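PDB 3S9V: abietadiene synthase, chloroplastic from Abies grandis, which is a mainly helical chloroplast protein of the terpene synthase family, combining an N-terminal terpene synthase domain with a metal-binding domain. Local coordinates for residues V655-D658 and E659-S662; N731-F734 and V735-I739; E525-T528 and K529-F533; V577-Y580 and N581-D585. All coordinates share one frame; numbering follows the deposited sequence.

All four contacts are local. Interactions 3 and 4 lie within helices 521-541 and 570-594, and they touch where the ring of F533 meets F579 and T582. Interaction 3 is the buried one, with a lysine-glutamate salt bridge along the helix and hydroxyls bonded back to the backbone; interaction 4 is partly buried and draws on aromatic rings and amides. Interactions 1 and 2 are surface contacts at helix termini: 655-662 opens the short helix 658-661 with a threonine cap and apolar side chains, whereas 731-739 closes helix 712-736 with a glutamate-asparagine pair. Their nearest atoms are about 5 Å apart. Interactions 2 and 4 are the most widely separated, about 34 Å between centres.

Interaction 1 (V655-D658 and E659-S662); sequences VLTD and EVLS
L656 reaches forward over the first turn of the short helix 658-661: its CD1 packs on CG1 of V660 at 3.5 Å, while CD2 lies 4.1 Å from CD1 of L661, the two leucines crossing at about a right angle. Y601 of helix 599-621 touches both leucines, and Y743 of helix 741-757 touches L656 and V660. Next comes T657, which uses both of its oxygens. With chi1 at 67°, OG1 sits between the backbone N and the carbonyl carbon and faces the start of the helix, where it accepts from V660 N at 3.3 Å; the same hydroxyl oxygen is 3.2 Å from V660 CG2. The carbonyl O of T657 takes the N-H of L661 at 2.9 Å. D658 contributes through its backbone, its O accepting from S662 N at 3.0 Å, and S662 adds a bond from OG to E659 O at 2.7 Å. E659 turns its carboxylate instead to K663, with which it forms a salt bridge. T657 is thus the N-cap, and L656 with L661, the residues flanking the capped turn, form a hydrophobic staple of the kind found at helix N-termini.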
loop_
_atom_site.group_PDB
_atom_site.type_symbol
_atom_site.label_atom_id
_atom_site.label_comp_id
_atom_site.label_asym_id
_atom_site.label_seq_id
_atom_site.Cartn_x
_atom_site.Cartn_y
_atom_site.Cartn_z
ATOM N N VAL A 655 30.181 -8.235 -2.780
ATOM C CA VAL A 655 30.698 -9.438 -3.415
ATOM C C VAL A 655 29.602 -10.505 -3.445
ATOM O O VAL A 655 28.944 -10.757 -2.436
ATOM C CB VAL A 655 31.922 -9.986 -2.646
ATOM C CG1 VAL A 655 32.360 -11.315 -3.232
ATOM C CG2 VAL A 655 33.068 -8.982 -2.715
ATOM N N LEU A 656 29.401 -11.115 -4.609
ATOM C CA LEU A 656 28.394 -12.162 -4.754
ATOM C C LEU A 656 29.027 -13.493 -4.393
ATOM O O LEU A 656 29.750 -14.080 -5.198
ATOM C CB LEU A 656 27.879 -12.225 -6.194
ATOM C CG LEU A 656 26.883 -13.355 -6.499
ATOM C CD1 LEU A 656 25.648 -13.206 -5.616
ATOM C CD2 LEU A 656 26.498 -13.324 -7.976
ATOM N N THR A 657 28.756 -13.968 -3.182
ATOM C CA THR A 657 29.310 -15.236 -2.713
ATOM C C THR A 657 28.620 -16.435 -3.368
ATOM O O THR A 657 27.507 -16.312 -3.884
ATOM C CB THR A 657 29.173 -15.357 -1.183
ATOM O OG1 THR A 657 27.788 -15.466 -0.830
ATOM C CG2 THR A 657 29.760 -14.123 -0.508
ATOM N N ASP A 658 29.282 -17.588 -3.349
ATOM C CA ASP A 658 28.715 -18.790 -3.941
ATOM C C ASP A 658 27.423 -19.211 -3.242
ATOM O O ASP A 658 26.540 -19.803 -3.862
ATOM C CB ASP A 658 29.726 -19.941 -3.902
ATOM C CG ASP A 658 30.889 -19.727 -4.857
ATOM O OD1 ASP A 658 30.644 -19.345 -6.026
ATOM O OD2 ASP A 658 32.049 -19.951 -4.443
ATOM N N GLU A 659 27.308 -18.906 -1.955
ATOM C CA GLU A 659 26.102 -19.263 -1.227
ATOM C C GLU A 659 24.922 -18.392 -1.659
ATOM O O GLU A 659 23.805 -18.888 -1.816
ATOM C CB GLU A 659 26.317 -19.131 0.280
ATOM C CG GLU A 659 25.109 -19.585 1.100
ATOM C CD GLU A 659 24.758 -21.054 0.885
ATOM O OE1 GLU A 659 23.695 -21.485 1.379
ATOM O OE2 GLU A 659 25.542 -21.779 0.231
ATOM N N VAL A 660 25.162 -17.097 -1.844
ATOM C CA VAL A 660 24.105 -16.190 -2.283
ATOM C C VAL A 660 23.706 -16.543 -3.721
ATOM O O VAL A 660 22.520 -16.562 -4.063
ATOM C CB VAL A 660 24.564 -14.709 -2.245
ATOM C CG1 VAL A 660 23.509 -13.822 -2.876
ATOM C CG2 VAL A 660 24.807 -14.269 -0.817
ATOM N N LEU A 661 24.699 -16.825 -4.559
ATOM C CA LEU A 661 24.441 -17.171 -5.952
ATOM C C LEU A 661 23.551 -18.412 -6.058
ATOM O O LEU A 661 22.564 -18.408 -6.789
ATOM C CB LEU A 661 25.759 -17.409 -6.696
ATOM C CG LEU A 661 25.689 -17.895 -8.150
ATOM C CD1 LEU A 661 24.897 -16.911 -9.012
ATOM C CD2 LEU A 661 27.101 -18.054 -8.686
ATOM N N SER A 662 23.895 -19.461 -5.314
ATOM C CA SER A 662 23.123 -20.700 -5.340
ATOM C C SER A 662 21.645 -20.476 -5.017
ATOM O O SER A 662 20.809 -21.326 -5.308
ATOM C CB SER A 662 23.707 -21.717 -4.354
ATOM O OG SER A 662 23.474 -21.313 -3.015
#

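Interaction 2 (N731-F734 and V735-I739); sequences NREF and VNNKI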
loop_
_atom_site.group_PDB
_atom_site.type_symbol
_atom_site.label_atom_id
_atom_site.label_comp_id
_atom_site.label_asym_id
_atom_site.label_seq_id
_atom_site.Cartn_x
_atom_site.Cartn_y
_atom_site.Cartn_z
ATOM N N ASN A 731 5.602 -15.081 -4.607
ATOM C CA ASN A 731 5.475 -14.182 -3.465
ATOM C C ASN A 731 6.144 -14.819 -2.256
ATOM O O ASN A 731 6.944 -14.186 -1.566
ATOM C CB ASN A 731 4.010 -13.929 -3.082
ATOM C CG ASN A 731 3.329 -12.926 -3.974
ATOM O OD1 ASN A 731 3.956 -11.988 -4.478
ATOM N ND2 ASN A 731 2.021 -13.096 -4.153
ATOM N N ARG A 732 5.805 -16.080 -1.999
ATOM C CA ARG A 732 6.358 -16.763 -0.844
ATOM C C ARG A 732 7.868 -16.802 -0.904
ATOM O O ARG A 732 8.528 -16.652 0.118
ATOM C CB ARG A 732 5.805 -18.187 -0.718
ATOM C CG ARG A 732 6.142 -18.842 0.625
ATOM C CD ARG A 732 5.435 -20.176 0.793
ATOM N NE ARG A 732 5.703 -21.078 -0.323
ATOM C CZ ARG A 732 5.093 -22.244 -0.510
ATOM N NH1 ARG A 732 5.404 -22.994 -1.559
ATOM N NH2 ARG A 732 4.173 -22.662 0.348
ATOM N N GLU A 733 8.418 -17.007 -2.097
ATOM C CA GLU A 733 9.871 -17.043 -2.238
ATOM C C GLU A 733 10.447 -15.666 -1.919
ATOM O O GLU A 733 11.370 -15.542 -1.116
ATOM C CB GLU A 733 10.271 -17.447 -3.659
ATOM C CG GLU A 733 9.787 -18.813 -4.090
ATOM C CD GLU A 733 10.379 -19.929 -3.266
ATOM O OE1 GLU A 733 11.624 -20.012 -3.184
ATOM O OE2 GLU A 733 9.598 -20.726 -2.705
ATOM N N PHE A 734 9.884 -14.638 -2.548
ATOM C CA PHE A 734 10.327 -13.266 -2.352
ATOM C C PHE A 734 10.302 -12.872 -0.887
ATOM O O PHE A 734 11.187 -12.169 -0.402
ATOM C CB PHE A 734 9.433 -12.312 -3.149
ATOM C CG PHE A 734 9.713 -10.852 -2.891
ATOM C CD1 PHE A 734 10.917 -10.275 -3.292
ATOM C CD2 PHE A 734 8.767 -10.052 -2.257
ATOM C CE1 PHE A 734 11.175 -8.917 -3.066
ATOM C CE2 PHE A 734 9.013 -8.692 -2.025
ATOM C CZ PHE A 734 10.217 -8.124 -2.430
ATOM N N VAL A 735 9.279 -13.328 -0.179
ATOM C CA VAL A 735 9.137 -12.987 1.225
ATOM C C VAL A 735 9.890 -13.876 2.201
ATOM O O VAL A 735 10.569 -13.374 3.087
ATOM C CB VAL A 735 7.644 -12.966 1.647
ATOM C CG1 VAL A 735 7.528 -12.801 3.149
ATOM C CG2 VAL A 735 6.923 -11.822 0.952
ATOM N N ASN A 736 9.785 -15.189 2.046
ATOM C CA ASN A 736 10.431 -16.093 2.997
ATOM C C ASN A 736 11.883 -16.522 2.793
ATOM O O ASN A 736 12.553 -16.904 3.761
ATOM C CB ASN A 736 9.558 -17.337 3.196
ATOM C CG ASN A 736 8.201 -17.003 3.808
ATOM O OD1 ASN A 736 8.026 -15.948 4.422
ATOM N ND2 ASN A 736 7.242 -17.908 3.656
ATOM N N ASN A 737 12.388 -16.461 1.566
ATOM C CA ASN A 737 13.772 -16.874 1.336
ATOM C C ASN A 737 14.772 -15.936 2.004
ATOM O O ASN A 737 14.672 -14.712 1.883
ATOM C CB ASN A 737 14.071 -16.973 -0.168
ATOM C CG ASN A 737 13.259 -18.062 -0.858
ATOM O OD1 ASN A 737 12.672 -18.925 -0.207
ATOM N ND2 ASN A 737 13.236 -18.030 -2.184
ATOM N N LYS A 738 15.732 -16.520 2.716
ATOM C CA LYS A 738 16.760 -15.751 3.412
ATOM C C LYS A 738 17.858 -15.382 2.425
ATOM O O LYS A 738 18.897 -16.030 2.359
ATOM C CB LYS A 738 17.332 -16.577 4.565
ATOM C CG LYS A 738 16.275 -16.996 5.575
ATOM C CD LYS A 738 16.834 -17.914 6.651
ATOM C CE LYS A 738 15.730 -18.371 7.599
ATOM N NZ LYS A 738 16.238 -19.289 8.652
ATOM N N ILE A 739 17.603 -14.325 1.658
ATOM C CA ILE A 739 18.520 -13.839 0.634
ATOM C C ILE A 739 18.660 -12.327 0.768
ATOM O O ILE A 739 17.697 -11.643 1.103
ATOM C CB ILE A 739 17.954 -14.150 -0.757
ATOM C CG1 ILE A 739 17.685 -15.651 -0.872
ATOM C CG2 ILE A 739 18.899 -13.651 -1.835
ATOM C CD1 ILE A 739 16.875 -16.037 -2.091
#
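The carboxylate of E733 and the amide of N737 meet at a steep angle, their planes 68° apart. N737 ND2 donates to E733 OE1 at 2.7 Å with an N-H...O angle of 165°; the acceptor lies in the plane of the amide, yet the nitrogen comes to OE1 from above the carboxylate. E733 is bent at chi2 (-64°), which folds its acid group round beside N737. One residue earlier on each side, the amide of N736 sets ND2 3.4 Å from R732 CG, resting on the aliphatic part of the arginine. The ring of F734 has its CD2 4.1 Å from CG2 of V735, and it stacks with F748 of helix 741-757.

This is the C-terminal end of helix 712-736. The last i to i+4 bonds run from V735 N to N731 O at 2.8 Å, from N736 N to R732 O at 2.7 Å and from N737 N to E733 O at 3.0 Å, after which N737 leaves the helical conformation and an inverse gamma turn centred on K738 leads the chain away. The E733-N737 side-chain bond therefore links the same two residues as the last of these backbone bonds. K744 NZ binds the carbonyl oxygens of F734 and N737, a position in which its charge probably interacts favourably with the helix C-terminus. The other end of the contact is buried: N731 OD1 accepts from W425 and H426, and N731 ND2 donates to S376 O.

Interaction 3 (E525-T528 and K529-F533); sequences EVYT and KTSNF
K529 lies back along the helix to E525, its NZ 2.7 Å from OE2 in a salt bridge between i and i+4. Both chains are extended beyond CG, and they cross so that NZ comes to OE2 from above the carboxylate plane, 46° out of it. The other carboxylate oxygen of E525 pairs with K522, and K529 also makes a cation-pi contact with W488, so the lysine charge probably has both the acid and the indole as partners. Two hydroxyls bend back onto the backbone instead. In T530 chi1 of -49° places OG1 anti to the residue's own carbonyl carbon, pointing back along the helix to V526 O, to which it donates; the 2.5 Å between these atoms is very short and its exact value is doubtful. S531, with chi1 at -63°, gives Y527 O a second bond from OG at 2.8 Å, reaching it from the opposite face to S531 N, itself 2.9 Å from that oxygen. The hydroxyl also lies 3.4 Å from CE1 of the Y527 ring. Around helix 521-541, V526 and Y527 face helix 641-648, T528 and K529 lie on L485 of helix 461-491, N532 meets helix 504-514, and F533 packs edge-to-face on F579 of helix 570-594.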
loop_
_atom_site.group_PDB
_atom_site.type_symbol
_atom_site.label_atom_id
_atom_site.label_comp_id
_atom_site.label_asym_id
_atom_site.label_seq_id
_atom_site.Cartn_x
_atom_site.Cartn_y
_atom_site.Cartn_z
ATOM N N GLU A 525 22.937 0.106 -15.455
ATOM C CA GLU A 525 23.617 0.157 -16.744
ATOM C C GLU A 525 23.770 -1.247 -17.313
ATOM O O GLU A 525 23.359 -1.521 -18.444
ATOM C CB GLU A 525 25.000 0.803 -16.585
ATOM C CG GLU A 525 25.797 0.937 -17.878
ATOM C CD GLU A 525 27.295 1.065 -17.623
ATOM O OE1 GLU A 525 27.690 1.914 -16.795
ATOM O OE2 GLU A 525 28.079 0.316 -18.250
ATOM N N VAL A 526 24.357 -2.133 -16.518
ATOM C CA VAL A 526 24.580 -3.504 -16.943
ATOM C C VAL A 526 23.272 -4.250 -17.190
ATOM O O VAL A 526 23.207 -5.117 -18.045
ATOM C CB VAL A 526 25.427 -4.275 -15.909
ATOM C CG1 VAL A 526 25.655 -5.701 -16.386
ATOM C CG2 VAL A 526 26.765 -3.564 -15.705
ATOM N N TYR A 527 22.235 -3.899 -16.442
ATOM C CA TYR A 527 20.928 -4.530 -16.592
ATOM C C TYR A 527 20.390 -4.141 -17.968
ATOM O O TYR A 527 19.900 -4.976 -18.729
ATOM C CB TYR A 527 19.986 -4.024 -15.487
ATOM C CG TYR A 527 18.654 -4.724 -15.401
ATOM C CD1 TYR A 527 17.723 -4.628 -16.429
ATOM C CD2 TYR A 527 18.321 -5.481 -14.278
ATOM C CE1 TYR A 527 16.490 -5.269 -16.343
ATOM C CE2 TYR A 527 17.099 -6.120 -14.180
ATOM C CZ TYR A 527 16.184 -6.011 -15.216
ATOM O OH TYR A 527 14.963 -6.645 -15.117
ATOM N N THR A 528 20.502 -2.857 -18.278
ATOM C CA THR A 528 20.034 -2.323 -19.543
ATOM C C THR A 528 20.770 -2.898 -20.753
ATOM O O THR A 528 20.139 -3.293 -21.738
ATOM C CB THR A 528 20.171 -0.797 -19.551
ATOM O OG1 THR A 528 19.391 -0.252 -18.479
ATOM C CG2 THR A 528 19.705 -0.224 -20.888
ATOM N N LYS A 529 22.097 -2.940 -20.687
ATOM C CA LYS A 529 22.881 -3.476 -21.793
ATOM C C LYS A 529 22.603 -4.957 -21.989
ATOM O O LYS A 529 22.410 -5.418 -23.115
ATOM C CB LYS A 529 24.372 -3.243 -21.553
ATOM C CG LYS A 529 24.784 -1.794 -21.806
ATOM C CD LYS A 529 26.202 -1.512 -21.344
ATOM C CE LYS A 529 26.549 -0.042 -21.556
ATOM N NZ LYS A 529 27.879 0.314 -20.983
ATOM N N THR A 530 22.567 -5.699 -20.890
ATOM C CA THR A 530 22.306 -7.127 -20.960
ATOM C C THR A 530 20.909 -7.420 -21.505
ATOM O O THR A 530 20.742 -8.323 -22.317
ATOM C CB THR A 530 22.468 -7.778 -19.583
ATOM O OG1 THR A 530 23.715 -7.357 -19.009
ATOM C CG2 THR A 530 22.478 -9.286 -19.717
ATOM N N SER A 531 19.910 -6.654 -21.069
ATOM C CA SER A 531 18.544 -6.847 -21.556
ATOM C C SER A 531 18.477 -6.548 -23.048
ATOM O O SER A 531 17.867 -7.293 -23.815
ATOM C CB SER A 531 17.565 -5.926 -20.825
ATOM O OG SER A 531 17.522 -6.218 -19.444
ATOM N N ASN A 532 19.102 -5.448 -23.460
ATOM C CA ASN A 532 19.102 -5.071 -24.868
ATOM C C ASN A 532 19.735 -6.190 -25.691
ATOM O O ASN A 532 19.272 -6.505 -26.789
ATOM C CB ASN A 532 19.870 -3.765 -25.082
ATOM C CG ASN A 532 19.233 -2.894 -26.145
ATOM O OD1 ASN A 532 18.986 -3.344 -27.263
ATOM N ND2 ASN A 532 18.956 -1.642 -25.801
ATOM N N PHE A 533 20.788 -6.803 -25.163
ATOM C CA PHE A 533 21.414 -7.889 -25.894
ATOM C C PHE A 533 20.551 -9.140 -25.961
ATOM O O PHE A 533 20.652 -9.900 -26.918
ATOM C CB PHE A 533 22.791 -8.221 -25.323
ATOM C CG PHE A 533 23.912 -7.572 -26.081
ATOM C CD1 PHE A 533 24.568 -6.458 -25.571
ATOM C CD2 PHE A 533 24.262 -8.035 -27.346
ATOM C CE1 PHE A 533 25.553 -5.814 -26.308
ATOM C CE2 PHE A 533 25.249 -7.396 -28.093
ATOM C CZ PHE A 533 25.894 -6.282 -27.570
#

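Interaction 4 (V577-Y580 and N581-D585); sequences VGFY and NTFND
F579 and F583, one turn apart on helix 570-594, form the tight side of the contact. Their ring centroids are 4.8 Å apart with planes at 47°, an oblique pairing in which the CD1 side of F583 comes over one face of F579, offset toward the rim; the closest carbons, CE1 of each ring, are 3.4 Å apart. The first torsions differ, CG lying anti to the backbone N in F579 but at -73° in F583, which swings the second ring back toward the first. Its CD1 edge also lies 3.2 Å from F579 O in the ring plane. Both phenylalanines meet W606 edge-to-face. T582, buried beside them, bends OG1 back to G578 O at 3.1 Å; that carbonyl also takes T582 N, from the other face of its plane.

Y580 and N584 also meet closely: the amide stands at 74° to the ring with ND2 over its centre, 3.2 Å from CZ. OD1 of N584 accepts from W560 NE1, which probably helps set the turn of the amide. The looser side is that of exposed N581, whose ND2 lies 3.4 Å from CG1 of V577 and whose OD1 is near the edge of the Y580 ring. One aromatic pair and an amide-over-ring contact, both i to i+4, thus line this part of a helix in the all-helical terpene synthase metal-binding domain.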
loop_
_atom_site.group_PDB
_atom_site.type_symbol
_atom_site.label_atom_id
_atom_site.label_comp_id
_atom_site.label_asym_id
_atom_site.label_seq_id
_atom_site.Cartn_x
_atom_site.Cartn_y
_atom_site.Cartn_z
ATOM N N VAL A 577 30.701 -8.716 -32.596
ATOM C CA VAL A 577 31.782 -7.813 -32.207
ATOM C C VAL A 577 31.281 -6.919 -31.079
ATOM O O VAL A 577 31.964 -6.744 -30.069
ATOM C CB VAL A 577 32.265 -6.943 -33.402
ATOM C CG1 VAL A 577 33.278 -5.913 -32.928
ATOM C CG2 VAL A 577 32.907 -7.832 -34.465
ATOM N N GLY A 578 30.081 -6.369 -31.257
ATOM C CA GLY A 578 29.491 -5.526 -30.233
ATOM C C GLY A 578 29.294 -6.318 -28.947
ATOM O O GLY A 578 29.627 -5.846 -27.862
ATOM N N PHE A 579 28.760 -7.529 -29.074
ATOM C CA PHE A 579 28.525 -8.403 -27.927
ATOM C C PHE A 579 29.833 -8.617 -27.167
ATOM O O PHE A 579 29.895 -8.435 -25.955
ATOM C CB PHE A 579 27.971 -9.753 -28.412
ATOM C CG PHE A 579 27.693 -10.744 -27.306
ATOM C CD1 PHE A 579 26.540 -10.652 -26.540
ATOM C CD2 PHE A 579 28.580 -11.789 -27.052
ATOM C CE1 PHE A 579 26.270 -11.586 -25.539
ATOM C CE2 PHE A 579 28.320 -12.728 -26.050
ATOM C CZ PHE A 579 27.162 -12.625 -25.294
ATOM N N TYR A 580 30.873 -9.002 -27.902
ATOM C CA TYR A 580 32.209 -9.258 -27.358
ATOM C C TYR A 580 32.829 -8.018 -26.692
ATOM O O TYR A 580 33.382 -8.101 -25.593
ATOM C CB TYR A 580 33.108 -9.769 -28.495
ATOM C CG TYR A 580 34.576 -10.009 -28.172
ATOM C CD1 TYR A 580 35.557 -9.079 -28.539
ATOM C CD2 TYR A 580 34.993 -11.201 -27.584
ATOM C CE1 TYR A 580 36.921 -9.341 -28.337
ATOM C CE2 TYR A 580 36.347 -11.471 -27.377
ATOM C CZ TYR A 580 37.306 -10.539 -27.758
ATOM O OH TYR A 580 38.642 -10.824 -27.561
ATOM N N ASN A 581 32.738 -6.869 -27.351
ATOM C CA ASN A 581 33.304 -5.653 -26.776
ATOM C C ASN A 581 32.556 -5.241 -25.508
ATOM O O ASN A 581 33.164 -4.853 -24.512
ATOM C CB ASN A 581 33.272 -4.507 -27.794
ATOM C CG ASN A 581 34.173 -4.764 -28.988
ATOM O OD1 ASN A 581 35.163 -5.486 -28.884
ATOM N ND2 ASN A 581 33.839 -4.161 -30.128
ATOM N N THR A 582 31.232 -5.330 -25.548
ATOM C CA THR A 582 30.429 -4.965 -24.400
ATOM C C THR A 582 30.727 -5.857 -23.201
ATOM O O THR A 582 30.972 -5.360 -22.103
ATOM C CB THR A 582 28.931 -5.045 -24.717
ATOM O OG1 THR A 582 28.582 -4.006 -25.639
ATOM C CG2 THR A 582 28.111 -4.891 -23.454
ATOM N N PHE A 583 30.743 -7.170 -23.396
ATOM C CA PHE A 583 30.988 -8.027 -22.254
ATOM C C PHE A 583 32.412 -8.154 -21.744
ATOM O O PHE A 583 32.616 -8.580 -20.608
ATOM C CB PHE A 583 30.349 -9.391 -22.472
ATOM C CG PHE A 583 28.857 -9.355 -22.352
ATOM C CD1 PHE A 583 28.055 -9.150 -23.473
ATOM C CD2 PHE A 583 28.249 -9.428 -21.096
ATOM C CE1 PHE A 583 26.670 -9.010 -23.347
ATOM C CE2 PHE A 583 26.866 -9.287 -20.959
ATOM C CZ PHE A 583 26.076 -9.076 -22.087
ATOM N N ASN A 584 33.402 -7.794 -22.557
ATOM C CA ASN A 584 34.774 -7.836 -22.067
ATOM C C ASN A 584 34.846 -6.688 -21.062
ATOM O O ASN A 584 35.564 -6.755 -20.063
ATOM C CB ASN A 584 35.789 -7.598 -23.189
ATOM C CG ASN A 584 36.215 -8.877 -23.869
ATOM O OD1 ASN A 584 36.250 -9.950 -23.252
ATOM N ND2 ASN A 584 36.566 -8.772 -25.141
ATOM N N ASP A 585 34.077 -5.641 -21.351
ATOM C CA ASP A 585 33.992 -4.458 -20.506
ATOM C C ASP A 585 33.331 -4.845 -19.184
ATOM O O ASP A 585 33.908 -4.646 -18.114
ATOM C CB ASP A 585 33.166 -3.380 -21.218
ATOM C CG ASP A 585 32.999 -2.117 -20.388
ATOM O OD1 ASP A 585 32.356 -1.163 -20.881
ATOM O OD2 ASP A 585 33.508 -2.072 -19.246
#